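PDB 3V10: rhusiopathiae surface protein B, which probably binds collagen as a bacterial surface adhesin, the part studied here being its two-domain collagen-binding region. Local coordinates for residues T5-F10 and D36-Q41; H178-W183 and D266-D271; F270-E275 and N307-A312. One frame throughout, in Å; residues are numbered along the deposited sequence.

Contact 1. Residues T5-F10 and D36-Q41; sequences TNEAIF and DMNNGQ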
loop_
_atom_site.group_PDB
_atom_site.type_symbol
_atom_site.label_atom_id
_atom_site.label_comp_id
_atom_site.label_asym_id
_atom_site.label_seq_id
_atom_site.Cartn_x
_atom_site.Cartn_y
_atom_site.Cartn_z
ATOM N N THR A 5 15.473 1.009 23.357
ATOM C CA THR A 5 14.130 1.516 23.105
ATOM C C THR A 5 13.787 2.844 23.783
ATOM O O THR A 5 13.251 3.751 23.150
ATOM C CB THR A 5 13.074 0.458 23.491
ATOM O OG1 THR A 5 13.281 -0.718 22.697
ATOM C CG2 THR A 5 11.661 0.988 23.233
ATOM N N ASN A 6 14.095 2.973 25.064
ATOM C CA ASN A 6 13.777 4.216 25.750
ATOM C C ASN A 6 14.970 5.130 25.986
ATOM O O ASN A 6 14.863 6.113 26.720
ATOM C CB ASN A 6 13.058 3.920 27.060
ATOM C CG ASN A 6 11.683 3.329 26.830
ATOM O OD1 ASN A 6 10.800 3.976 26.255
ATOM N ND2 ASN A 6 11.493 2.093 27.260
ATOM N N GLU A 7 16.096 4.805 25.357
ATOM C CA GLU A 7 17.307 5.624 25.461
ATOM C C GLU A 7 17.173 6.820 24.519
ATOM O O GLU A 7 16.416 6.769 23.548
ATOM C CB GLU A 7 18.537 4.809 25.067
ATOM C CG GLU A 7 18.978 3.809 26.103
ATOM C CD GLU A 7 19.419 4.487 27.387
ATOM O OE1 GLU A 7 18.548 4.844 28.200
ATOM O OE2 GLU A 7 20.635 4.678 27.574
ATOM N N ALA A 8 17.926 7.885 24.794
ATOM C CA ALA A 8 17.871 9.101 23.986
ATOM C C ALA A 8 18.830 9.091 22.796
ATOM O O ALA A 8 19.642 10.003 22.645
ATOM C CB ALA A 8 18.154 10.315 24.867
ATOM N N ILE A 9 18.725 8.073 21.947
ATOM C CA ILE A 9 19.598 7.959 20.776
ATOM C C ILE A 9 18.891 8.310 19.473
ATOM O O ILE A 9 19.504 8.284 18.402
ATOM C CB ILE A 9 20.180 6.522 20.624
ATOM C CG1 ILE A 9 19.048 5.495 20.554
ATOM C CG2 ILE A 9 21.104 6.208 21.786
ATOM C CD1 ILE A 9 19.479 4.152 20.011
ATOM N N PHE A 10 17.612 8.658 19.568
ATOM C CA PHE A 10 16.821 8.990 18.393
ATOM C C PHE A 10 16.814 10.482 18.091
ATOM O O PHE A 10 16.228 11.286 18.823
ATOM C CB PHE A 10 15.415 8.431 18.586
ATOM C CG PHE A 10 15.421 6.975 18.959
ATOM C CD1 PHE A 10 15.360 6.581 20.293
ATOM C CD2 PHE A 10 15.590 5.997 17.983
ATOM C CE1 PHE A 10 15.473 5.236 20.647
ATOM C CE2 PHE A 10 15.705 4.654 18.327
ATOM C CZ PHE A 10 15.646 4.272 19.659
ATOM N N ASP A 36 24.889 6.999 17.704
ATOM C CA ASP A 36 25.543 6.532 18.915
ATOM C C ASP A 36 25.730 7.615 19.978
ATOM O O ASP A 36 26.591 7.489 20.846
ATOM C CB ASP A 36 26.898 5.906 18.576
ATOM C CG ASP A 36 27.737 6.783 17.668
ATOM O OD1 ASP A 36 27.514 8.010 17.640
ATOM O OD2 ASP A 36 28.628 6.240 16.989
ATOM N N MET A 37 24.939 8.682 19.902
ATOM C CA MET A 37 25.017 9.747 20.902
ATOM C C MET A 37 23.784 9.628 21.787
ATOM O O MET A 37 22.661 9.878 21.342
ATOM C CB MET A 37 25.042 11.135 20.252
ATOM C CG MET A 37 26.365 11.524 19.610
ATOM S SD MET A 37 27.813 11.249 20.665
ATOM C CE MET A 37 27.432 12.148 22.074
ATOM N N ASN A 38 23.994 9.231 23.037
ATOM C CA ASN A 38 22.890 9.067 23.977
ATOM C C ASN A 38 22.948 10.108 25.092
ATOM O O ASN A 38 23.770 10.011 26.006
ATOM C CB ASN A 38 22.924 7.649 24.556
ATOM C CG ASN A 38 21.792 7.387 25.518
ATOM O OD1 ASN A 38 20.751 8.040 25.463
ATOM N ND2 ASN A 38 21.982 6.416 26.403
ATOM N N ASN A 39 22.069 11.104 25.017
ATOM C CA ASN A 39 22.041 12.169 26.012
ATOM C C ASN A 39 23.388 12.889 26.060
ATOM O O ASN A 39 23.887 13.242 27.129
ATOM C CB ASN A 39 21.692 11.602 27.393
ATOM C CG ASN A 39 20.230 11.792 27.746
ATOM O OD1 ASN A 39 19.637 10.968 28.441
ATOM N ND2 ASN A 39 19.645 12.890 27.278
ATOM N N GLY A 40 23.971 13.098 24.885
ATOM C CA GLY A 40 25.245 13.787 24.802
ATOM C C GLY A 40 26.436 12.915 25.142
ATOM O O GLY A 40 27.562 13.405 25.211
ATOM N N GLN A 41 26.191 11.627 25.362
ATOM C CA GLN A 41 27.264 10.701 25.690
ATOM C C GLN A 41 27.423 9.612 24.648
ATOM O O GLN A 41 26.458 8.978 24.225
ATOM C CB GLN A 41 27.032 10.065 27.062
ATOM C CG GLN A 41 27.222 11.029 28.212
ATOM C CD GLN A 41 27.580 10.320 29.498
ATOM O OE1 GLN A 41 28.484 9.482 29.526
ATOM N NE2 GLN A 41 26.881 10.655 30.574
#

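Contact 2. Residues H178-W183 and D266-D271; sequences HGDMNW and DTRAFD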
loop_
_atom_site.group_PDB
_atom_site.type_symbol
_atom_site.label_atom_id
_atom_site.label_comp_id
_atom_site.label_asym_id
_atom_site.label_seq_id
_atom_site.Cartn_x
_atom_site.Cartn_y
_atom_site.Cartn_z
ATOM N N HIS A 178 4.598 -9.646 -0.815
ATOM C CA HIS A 178 5.418 -8.453 -0.649
ATOM C C HIS A 178 5.975 -7.922 -1.964
ATOM O O HIS A 178 6.672 -8.631 -2.697
ATOM C CB HIS A 178 6.568 -8.725 0.330
ATOM C CG HIS A 178 7.406 -7.519 0.622
ATOM N ND1 HIS A 178 6.866 -6.333 1.071
ATOM C CD2 HIS A 178 8.743 -7.318 0.545
ATOM C CE1 HIS A 178 7.833 -5.454 1.262
ATOM N NE2 HIS A 178 8.982 -6.027 0.950
ATOM N N GLY A 179 5.661 -6.661 -2.253
ATOM C CA GLY A 179 6.133 -6.039 -3.473
ATOM C C GLY A 179 5.074 -6.008 -4.560
ATOM O O GLY A 179 5.265 -5.381 -5.603
ATOM N N ASP A 180 3.959 -6.689 -4.320
ATOM C CA ASP A 180 2.865 -6.737 -5.285
ATOM C C ASP A 180 1.775 -5.738 -4.915
ATOM O O ASP A 180 1.713 -5.260 -3.778
ATOM C CB ASP A 180 2.268 -8.150 -5.349
ATOM C CG ASP A 180 3.058 -9.088 -6.253
ATOM O OD1 ASP A 180 4.235 -8.795 -6.550
ATOM O OD2 ASP A 180 2.497 -10.135 -6.654
ATOM N N MET A 181 0.930 -5.422 -5.891
ATOM C CA MET A 181 -0.177 -4.487 -5.718
ATOM C C MET A 181 -1.423 -5.090 -6.364
ATOM O O MET A 181 -1.320 -5.802 -7.361
ATOM C CB MET A 181 0.159 -3.147 -6.378
ATOM C CG MET A 181 1.235 -2.366 -5.647
ATOM S SD MET A 181 2.074 -1.072 -6.602
ATOM C CE MET A 181 3.333 -2.082 -7.405
ATOM N N ASN A 182 -2.594 -4.806 -5.799
ATOM C CA ASN A 182 -3.841 -5.338 -6.333
ATOM C C ASN A 182 -4.641 -4.207 -6.957
ATOM O O ASN A 182 -4.668 -3.100 -6.425
ATOM C CB ASN A 182 -4.662 -5.997 -5.223
ATOM C CG ASN A 182 -3.876 -7.055 -4.478
ATOM O OD1 ASN A 182 -3.302 -7.955 -5.090
ATOM N ND2 ASN A 182 -3.847 -6.956 -3.153
ATOM N N TRP A 183 -5.285 -4.489 -8.083
ATOM C CA TRP A 183 -6.061 -3.464 -8.776
ATOM C C TRP A 183 -7.475 -3.894 -9.136
ATOM O O TRP A 183 -7.754 -5.081 -9.300
ATOM C CB TRP A 183 -5.323 -3.020 -10.040
ATOM C CG TRP A 183 -3.896 -2.663 -9.786
ATOM C CD1 TRP A 183 -2.846 -3.526 -9.682
ATOM C CD2 TRP A 183 -3.364 -1.355 -9.546
ATOM N NE1 TRP A 183 -1.695 -2.843 -9.390
ATOM C CE2 TRP A 183 -1.983 -1.507 -9.298
ATOM C CE3 TRP A 183 -3.920 -0.071 -9.511
ATOM C CZ2 TRP A 183 -1.146 -0.420 -9.023
ATOM C CZ3 TRP A 183 -3.086 1.011 -9.238
ATOM C CH2 TRP A 183 -1.717 0.830 -8.996
ATOM N N ASP A 266 -3.101 -8.151 -10.610
ATOM C CA ASP A 266 -1.996 -7.731 -9.764
ATOM C C ASP A 266 -0.837 -7.214 -10.595
ATOM O O ASP A 266 -0.681 -7.576 -11.764
ATOM C CB ASP A 266 -1.458 -8.906 -8.930
ATOM C CG ASP A 266 -2.534 -9.610 -8.129
ATOM O OD1 ASP A 266 -3.572 -8.990 -7.834
ATOM O OD2 ASP A 266 -2.321 -10.791 -7.774
ATOM N N THR A 267 -0.029 -6.355 -9.991
ATOM C CA THR A 267 1.175 -5.878 -10.649
ATOM C C THR A 267 2.287 -6.126 -9.640
ATOM O O THR A 267 2.025 -6.319 -8.451
ATOM C CB THR A 267 1.129 -4.384 -11.016
ATOM O OG1 THR A 267 1.097 -3.587 -9.828
ATOM C CG2 THR A 267 -0.080 -4.096 -11.891
ATOM N N ARG A 268 3.522 -6.133 -10.121
ATOM C CA ARG A 268 4.671 -6.389 -9.271
ATOM C C ARG A 268 5.703 -5.304 -9.488
ATOM O O ARG A 268 6.095 -5.031 -10.618
ATOM C CB ARG A 268 5.247 -7.766 -9.616
ATOM C CG ARG A 268 6.440 -8.210 -8.794
ATOM C CD ARG A 268 6.597 -9.718 -8.921
ATOM N NE ARG A 268 5.410 -10.387 -8.400
ATOM C CZ ARG A 268 5.093 -11.658 -8.613
ATOM N NH1 ARG A 268 5.879 -12.436 -9.349
ATOM N NH2 ARG A 268 3.974 -12.147 -8.094
ATOM N N ALA A 269 6.128 -4.674 -8.398
ATOM C CA ALA A 269 7.122 -3.616 -8.472
ATOM C C ALA A 269 8.495 -4.187 -8.817
ATOM O O ALA A 269 8.873 -5.249 -8.322
ATOM C CB ALA A 269 7.187 -2.872 -7.136
ATOM N N PHE A 270 9.226 -3.493 -9.685
ATOM C CA PHE A 270 10.573 -3.918 -10.044
ATOM C C PHE A 270 11.536 -2.767 -9.783
ATOM O O PHE A 270 12.747 -2.975 -9.689
ATOM C CB PHE A 270 10.641 -4.403 -11.498
ATOM C CG PHE A 270 10.312 -3.356 -12.516
ATOM C CD1 PHE A 270 11.224 -2.353 -12.831
ATOM C CD2 PHE A 270 9.094 -3.394 -13.189
ATOM C CE1 PHE A 270 10.927 -1.406 -13.806
ATOM C CE2 PHE A 270 8.791 -2.456 -14.160
ATOM C CZ PHE A 270 9.705 -1.461 -14.474
ATOM N N ASP A 271 10.996 -1.552 -9.671
ATOM C CA ASP A 271 11.806 -0.382 -9.339
ATOM C C ASP A 271 11.459 -0.102 -7.881
ATOM O O ASP A 271 10.442 0.535 -7.586
ATOM C CB ASP A 271 11.438 0.844 -10.188
ATOM C CG ASP A 271 12.423 1.992 -10.004
ATOM O OD1 ASP A 271 12.917 2.159 -8.873
ATOM O OD2 ASP A 271 12.707 2.721 -10.978
HETATM O O HOH W 1 0.104 -11.073 -6.051
#

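Contact 3. Residues F270-E275 and N307-A312; sequences FDKKLE and NMFDDA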
loop_
_atom_site.group_PDB
_atom_site.type_symbol
_atom_site.label_atom_id
_atom_site.label_comp_id
_atom_site.label_asym_id
_atom_site.label_seq_id
_atom_site.Cartn_x
_atom_site.Cartn_y
_atom_site.Cartn_z
ATOM N N PHE A 270 9.226 -3.493 -9.685
ATOM C CA PHE A 270 10.573 -3.918 -10.044
ATOM C C PHE A 270 11.536 -2.767 -9.783
ATOM O O PHE A 270 12.747 -2.975 -9.689
ATOM C CB PHE A 270 10.641 -4.403 -11.498
ATOM C CG PHE A 270 10.312 -3.356 -12.516
ATOM C CD1 PHE A 270 11.224 -2.353 -12.831
ATOM C CD2 PHE A 270 9.094 -3.394 -13.189
ATOM C CE1 PHE A 270 10.927 -1.406 -13.806
ATOM C CE2 PHE A 270 8.791 -2.456 -14.160
ATOM C CZ PHE A 270 9.705 -1.461 -14.474
ATOM N N ASP A 271 10.996 -1.552 -9.671
ATOM C CA ASP A 271 11.806 -0.382 -9.339
ATOM C C ASP A 271 11.459 -0.102 -7.881
ATOM O O ASP A 271 10.442 0.535 -7.586
ATOM C CB ASP A 271 11.438 0.844 -10.188
ATOM C CG ASP A 271 12.423 1.992 -10.004
ATOM O OD1 ASP A 271 12.917 2.159 -8.873
ATOM O OD2 ASP A 271 12.707 2.721 -10.978
ATOM N N LYS A 272 12.301 -0.589 -6.975
ATOM C CA LYS A 272 12.105 -0.444 -5.530
ATOM C C LYS A 272 12.085 0.967 -4.971
ATOM O O LYS A 272 11.588 1.187 -3.877
ATOM C CB LYS A 272 13.193 -1.250 -4.799
ATOM C CG LYS A 272 12.882 -1.659 -3.377
ATOM C CD LYS A 272 11.865 -2.795 -3.366
ATOM C CE LYS A 272 12.179 -3.949 -4.386
ATOM N NZ LYS A 272 11.740 -3.828 -5.832
ATOM N N LYS A 273 12.633 1.915 -5.714
ATOM C CA LYS A 273 12.717 3.287 -5.230
ATOM C C LYS A 273 11.749 4.317 -5.811
ATOM O O LYS A 273 11.798 5.494 -5.448
ATOM C CB LYS A 273 14.156 3.791 -5.391
ATOM C CG LYS A 273 15.157 3.060 -4.518
ATOM C CD LYS A 273 14.904 3.347 -3.040
ATOM C CE LYS A 273 15.987 2.749 -2.154
ATOM N NZ LYS A 273 16.008 1.260 -2.223
ATOM N N LEU A 274 10.869 3.895 -6.710
ATOM C CA LEU A 274 9.911 4.832 -7.296
ATOM C C LEU A 274 8.942 5.296 -6.210
ATOM O O LEU A 274 8.385 4.474 -5.480
ATOM C CB LEU A 274 9.147 4.153 -8.440
ATOM C CG LEU A 274 8.491 5.071 -9.472
ATOM C CD1 LEU A 274 9.548 5.905 -10.176
ATOM C CD2 LEU A 274 7.738 4.223 -10.478
ATOM N N GLU A 275 8.744 6.606 -6.100
ATOM C CA GLU A 275 7.857 7.157 -5.088
ATOM C C GLU A 275 6.391 6.715 -5.179
ATOM O O GLU A 275 5.735 6.532 -4.159
ATOM C CB GLU A 275 7.967 8.668 -5.131
ATOM C CG GLU A 275 9.412 9.148 -5.076
ATOM C CD GLU A 275 9.685 10.073 -3.881
ATOM O OE1 GLU A 275 10.856 10.205 -3.424
ATOM O OE2 GLU A 275 8.714 10.688 -3.392
ATOM N N ASN A 307 4.694 4.179 -2.635
ATOM C CA ASN A 307 5.717 3.169 -2.368
ATOM C C ASN A 307 5.487 2.535 -1.004
ATOM O O ASN A 307 5.453 3.222 0.018
ATOM C CB ASN A 307 7.112 3.803 -2.432
ATOM C CG ASN A 307 8.224 2.785 -2.287
ATOM O OD1 ASN A 307 8.368 2.156 -1.242
ATOM N ND2 ASN A 307 9.018 2.614 -3.341
ATOM N N MET A 308 5.346 1.214 -0.996
ATOM C CA MET A 308 5.074 0.490 0.237
ATOM C C MET A 308 6.243 -0.305 0.817
ATOM O O MET A 308 6.051 -1.128 1.719
ATOM C CB MET A 308 3.860 -0.428 0.023
ATOM C CG MET A 308 3.971 -1.468 -1.108
ATOM S SD MET A 308 3.860 -0.906 -2.861
ATOM C CE MET A 308 5.201 -1.841 -3.493
ATOM N N PHE A 309 7.452 -0.046 0.326
ATOM C CA PHE A 309 8.640 -0.758 0.802
ATOM C C PHE A 309 9.304 -0.126 2.021
ATOM O O PHE A 309 9.436 1.094 2.111
ATOM C CB PHE A 309 9.684 -0.858 -0.319
ATOM C CG PHE A 309 9.311 -1.815 -1.422
ATOM C CD1 PHE A 309 9.370 -3.192 -1.218
ATOM C CD2 PHE A 309 8.931 -1.340 -2.671
ATOM C CE1 PHE A 309 9.057 -4.086 -2.249
ATOM C CE2 PHE A 309 8.615 -2.223 -3.710
ATOM C CZ PHE A 309 8.680 -3.599 -3.498
ATOM N N ASP A 310 9.726 -0.968 2.956
ATOM C CA ASP A 310 10.430 -0.490 4.137
ATOM C C ASP A 310 11.875 -0.347 3.702
ATOM O O ASP A 310 12.328 -1.049 2.803
ATOM C CB ASP A 310 10.347 -1.517 5.270
ATOM C CG ASP A 310 8.929 -1.771 5.718
ATOM O OD1 ASP A 310 8.340 -0.855 6.322
ATOM O OD2 ASP A 310 8.396 -2.876 5.458
ATOM N N ASP A 311 12.599 0.577 4.313
ATOM C CA ASP A 311 14.002 0.740 3.971
ATOM C C ASP A 311 14.745 1.230 5.196
ATOM O O ASP A 311 14.146 1.790 6.114
ATOM C CB ASP A 311 14.175 1.704 2.786
ATOM C CG ASP A 311 13.753 3.118 3.107
ATOM O OD1 ASP A 311 14.411 3.760 3.954
ATOM O OD2 ASP A 311 12.767 3.592 2.507
ATOM N N ALA A 312 16.047 0.986 5.224
ATOM C CA ALA A 312 16.871 1.399 6.351
ATOM C C ALA A 312 18.325 1.400 5.923
ATOM O O ALA A 312 18.716 0.652 5.028
ATOM C CB ALA A 312 16.669 0.442 7.526
#

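Contact 1. Residues T5-F10 and D36-Q41
N38 holds its CG anti to the backbone N (chi1 -179°), which carries the amide across to E7 and A8, while E7 turns CG away from its own carbonyl carbon (chi1 -75°) and bends again at the next bond, lifting its carboxylate to meet that amide. The N38 carboxamide therefore works with both ends. Its OD1 takes the backbone N of A8 at 2.9 Å, a weak bond because the N-H points well off the line to the oxygen. Its ND2 lies 2.5 Å from E7 OE2, too short to trust in detail, although the pairing of amide donor with carboxylate is chemically sensible. The two planes are turned 74° apart, nearly perpendicular, and the side chains cross at about a right angle.

Apolar contact lies beside this pair, where I9 CG2 rests 3.6 Å from N38 CB. The methyl of A8 adds van der Waals packing, its CB 3.8 Å from N39 ND2. A8 is the centre of an inverse gamma turn, with a weak bond from I9 N to E7 O. In the other segment, N38 to Q41 form a type I' turn, closed by N38 N to Q41 O at 2.7 Å and Q41 N to N38 O at 3.0 Å; N39 and G40 both have positive phi. A kink on one side thus meets the root of a tight two-residue hairpin on the other.

The contact lies at the surface of the N-terminal Ig-like domain. Residues 5-10 run into strand 10-16, which pairs antiparallel with strand 28-35, and a backbone bond joins I9 to S35 beside the contact. F10 packs on L32 and F34 of strand 28-35, while strands 37-38 and 41-42 pair as a small separate antiparallel sheet that follows strand 28-35 in the chain.

Contact 2. Residues H178-W183 and D266-D271
The carboxylate of D180 and the guanidinium of R268 lie almost in one plane, 16° apart, and meet side-on: NE reaches OD1 at 2.7 Å and NH2 reaches OD2 at 2.9 Å, each oxygen using its syn lone pair. R268 extends with CG anti to its backbone N (chi1 -179°) and bends further out, which brings NE and NH2 alongside the carboxylate, edge to edge. The two form a non-hydrogen-bonded antiparallel pair.

The other face carries M181 and T267, a hydrogen-bonded pair with M181 N to T267 O at 2.9 Å. Here W183 crosses T267 at about a right angle and donates from its indole edge, NE1 to OG1 at 2.9 Å, the hydroxyl lying 17° out of the ring plane. M181 CE touches A269 CB at 3.9 Å.

Backbone hydrogen bonds thus join strands 180-187 and 260-269, neighbours in the five-stranded antiparallel sheet of the collagen-binding domain, with a salt bridge on one face and apolar packing around a tryptophan-to-hydroxyl bond on the other. A water lies within bonding distance of D180 OD2 and D266 OD2, and the bidentate grip would probably offset the negative charge of buried D180 near D266.

Contact 3. Residues F270-E275 and N307-A312
Hydrogen bonds from N307 dominate the contact. Its ND2 serves two backbone oxygens of the 271-274 turn region, K272 O at 3.0 Å and L274 O at 2.9 Å. Both bonds are fairly straight and lie in the amide plane, yet the nitrogen stands above both carbonyl planes, by 50° at K272 and 37° at L274. Holding CG anti to the backbone N (chi1 -175°) sends the amide into this position, while the N307 backbone N donates to E275 O at 3.0 Å.

Two Asx turns shape the partners locally. N307 OD1 accepts F309 N at 2.9 Å, so both ends of this buried carboxamide are engaged and its rotation is fixed. On the other side D271 OD1 takes K273 N at 3.2 Å through its anti lone pair, an Asx turn at the start of the type I turn from D271 to L274.

A CH-pi contact adds to these bonds: K272 folds its bent chain to lay CD over the face of F309. H178 packs edge-to-face with the same phenylalanine.

Charge enters less directly: K273 NZ and D311 OD2 are 6.2 Å apart, too far to pair, whereas K118 NZ bonds to N307 O and F309 O. Residues 307-312 lead from strand 303-306 into strand 311-315, which pairs with strands 71-77 and 112-123 of the first domain, consistent with the latch of the collagen hug model. The chemistry implies that this crossing is fixed, as it leaves the second domain, by directional bonds from the N307 side chain and backbone N to backbone carbonyls.

Contact 1 is a surface contact in the first domain, its centre about 32 Å from the centre of the chain, whereas contacts 2 and 3 are partly buried and near that centre. Contacts 2 and 3 share F270 and D271, and they touch: G179 CA lies 3.5 Å from F309 CZ. Contact 1 stands apart, its nearest atoms about 12 Å from contact 3 and about 21 Å from contact 2. The chemistry follows the place. Regular strand pairing with a salt bridge marks contact 2; one asparagine gripping loop carbonyls marks contact 3, at the domain junction; in contact 1 an asparagine at the end of a short strand meets a loop, but with weak or doubtful bonds.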